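Local coordinates for RNA N6-adenosine-methyltransferase METTL16,RNA N6-adenosine-methyltransferase METTL16 (Homo sapiens, PDB 6M1U), which installs N6-methyl marks on adenosines of RNA, including U6 small nuclear RNA, with this fragment covering the vertebrate conserved region, which probably assists RNA binding, at residues 5-10 against 120-125. Sequence-based numbering, arbitrary orientation.
Sequences TFVVLA and VDDALV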
loop_
_atom_site.group_PDB
_atom_site.type_symbol
_atom_site.label_atom_id
_atom_site.label_comp_id
_atom_site.label_asym_id
_atom_site.label_seq_id
_atom_site.Cartn_x
_atom_site.Cartn_y
_atom_site.Cartn_z
ATOM N N THR A 5 7.876 0.291 7.232
ATOM C CA THR A 5 7.734 1.414 6.324
ATOM C C THR A 5 8.518 1.176 5.046
ATOM O O THR A 5 9.360 0.283 4.961
ATOM C CB THR A 5 8.197 2.712 6.956
ATOM O OG1 THR A 5 9.552 2.549 7.358
ATOM C CG2 THR A 5 7.344 3.026 8.158
ATOM N N PHE A 6 8.195 1.980 4.036
ATOM C CA PHE A 6 8.996 2.100 2.830
ATOM C C PHE A 6 8.578 3.375 2.116
ATOM O O PHE A 6 7.385 3.661 2.011
ATOM C CB PHE A 6 8.868 0.860 1.922
ATOM C CG PHE A 6 7.583 0.777 1.133
ATOM C CD1 PHE A 6 6.500 0.053 1.619
ATOM C CD2 PHE A 6 7.474 1.375 -0.113
ATOM C CE1 PHE A 6 5.323 -0.050 0.891
ATOM C CE2 PHE A 6 6.282 1.285 -0.840
ATOM C CZ PHE A 6 5.211 0.568 -0.337
ATOM N N VAL A 7 9.564 4.138 1.658
ATOM C CA VAL A 7 9.338 5.381 0.929
ATOM C C VAL A 7 8.920 5.054 -0.500
ATOM O O VAL A 7 9.369 4.063 -1.081
ATOM C CB VAL A 7 10.618 6.250 0.933
ATOM C CG1 VAL A 7 10.564 7.293 -0.165
ATOM C CG2 VAL A 7 10.838 6.923 2.275
ATOM N N VAL A 8 8.031 5.860 -1.068
ATOM C CA VAL A 8 7.913 5.997 -2.512
ATOM C C VAL A 8 8.516 7.348 -2.878
ATOM O O VAL A 8 8.033 8.397 -2.429
ATOM C CB VAL A 8 6.457 5.898 -2.981
ATOM C CG1 VAL A 8 6.385 6.173 -4.453
ATOM C CG2 VAL A 8 5.894 4.529 -2.708
ATOM N N LEU A 9 9.579 7.327 -3.678
ATOM C CA LEU A 9 10.259 8.561 -4.065
ATOM C C LEU A 9 9.370 9.459 -4.935
ATOM O O LEU A 9 8.563 8.980 -5.745
ATOM C CB LEU A 9 11.565 8.242 -4.810
ATOM C CG LEU A 9 12.772 7.832 -3.964
ATOM C CD1 LEU A 9 13.919 7.357 -4.835
ATOM C CD2 LEU A 9 13.189 8.992 -3.078
ATOM N N ALA A 10 9.560 10.784 -4.778
ATOM C CA ALA A 10 8.742 11.779 -5.477
ATOM C C ALA A 10 8.786 11.605 -6.990
ATOM O O ALA A 10 7.866 12.065 -7.680
ATOM C CB ALA A 10 9.181 13.192 -5.096
ATOM N N VAL A 120 8.695 14.680 3.761
ATOM C CA VAL A 120 9.692 15.388 2.915
ATOM C C VAL A 120 9.046 15.614 1.556
ATOM O O VAL A 120 7.988 16.240 1.491
ATOM C CB VAL A 120 11.028 14.642 2.785
ATOM C CG1 VAL A 120 11.945 15.362 1.813
ATOM C CG2 VAL A 120 11.696 14.475 4.137
ATOM N N ASP A 121 9.657 15.076 0.513
ATOM C CA ASP A 121 9.116 15.367 -0.811
ATOM C C ASP A 121 8.403 14.135 -1.330
ATOM O O ASP A 121 7.547 14.211 -2.219
ATOM C CB ASP A 121 10.218 15.769 -1.801
ATOM C CG ASP A 121 10.977 17.003 -1.371
ATOM O OD1 ASP A 121 10.468 17.733 -0.491
ATOM O OD2 ASP A 121 12.077 17.246 -1.926
ATOM N N ASP A 122 8.807 12.996 -0.776
ATOM C CA ASP A 122 8.354 11.673 -1.175
ATOM C C ASP A 122 7.151 11.244 -0.338
ATOM O O ASP A 122 6.592 12.017 0.450
ATOM C CB ASP A 122 9.499 10.665 -1.039
ATOM C CG ASP A 122 10.817 11.189 -1.585
ATOM O OD1 ASP A 122 10.931 11.375 -2.819
ATOM O OD2 ASP A 122 11.738 11.412 -0.772
ATOM N N ALA A 123 6.781 9.976 -0.487
ATOM C CA ALA A 123 5.670 9.373 0.230
ATOM C C ALA A 123 6.200 8.298 1.163
ATOM O O ALA A 123 6.957 7.417 0.742
ATOM C CB ALA A 123 4.664 8.754 -0.732
ATOM N N LEU A 124 5.791 8.362 2.420
ATOM C CA LEU A 124 6.086 7.307 3.371
ATOM C C LEU A 124 4.887 6.377 3.452
ATOM O O LEU A 124 3.763 6.828 3.693
ATOM C CB LEU A 124 6.392 7.892 4.745
ATOM C CG LEU A 124 6.997 6.928 5.749
ATOM C CD1 LEU A 124 8.319 6.392 5.214
ATOM C CD2 LEU A 124 7.176 7.638 7.076
ATOM N N VAL A 125 5.123 5.089 3.258
ATOM C CA VAL A 125 4.090 4.072 3.427
ATOM C C VAL A 125 4.340 3.405 4.772
ATOM O O VAL A 125 5.367 2.743 4.950
ATOM C CB VAL A 125 4.106 3.040 2.288
ATOM C CG1 VAL A 125 3.046 2.022 2.508
ATOM C CG2 VAL A 125 3.908 3.701 0.928
#
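Phe6 and Val125 form a hydrogen-bonded antiparallel pair in which strand 4-8, at one edge of a five-stranded antiparallel sheet, meets strand 122-131. Val125 CB makes a CH-pi contact over one face of the phenyl ring, 3.8 Å from the centroid. Phe6 CG sits between its own backbone N and carbonyl carbon (chi1 76°), a turn that lays the ring over strand 122-131, where CE1 meets Val125 CG1 and CZ meets Val125 CG2. Val8 continues this packed face, its CB 4.1 Å from Ala123 CB. Helix 136-153 packs on Phe6 and Val8 through Ile149, and Met13 of helix 10-20 touches Val8 and Ala123. With an alanine here instead of Phe6, Val125 would probably lose its aromatic partner and a gap would open beneath helix 136-153.

The other face is thinner and partly open to solvent: Val7 and Leu124, a non-hydrogen-bonded pair, meet by single methyls, Val7 CG2 to Leu124 CD1 at 3.9 Å. Four backbone bonds join the strands; Val8 N to Ala123 O and Ala123 N to Val8 O close one ring, the latter nearly straight at 172°. Beyond them Asp122 OD1 accepts the amide of Ala10, in the first turn of helix 10-20. Backbone bonds thus fix the pairing of this outermost strand, apolar groups bury its helix-covered face, and a carboxylate holds the amide where the helix starts.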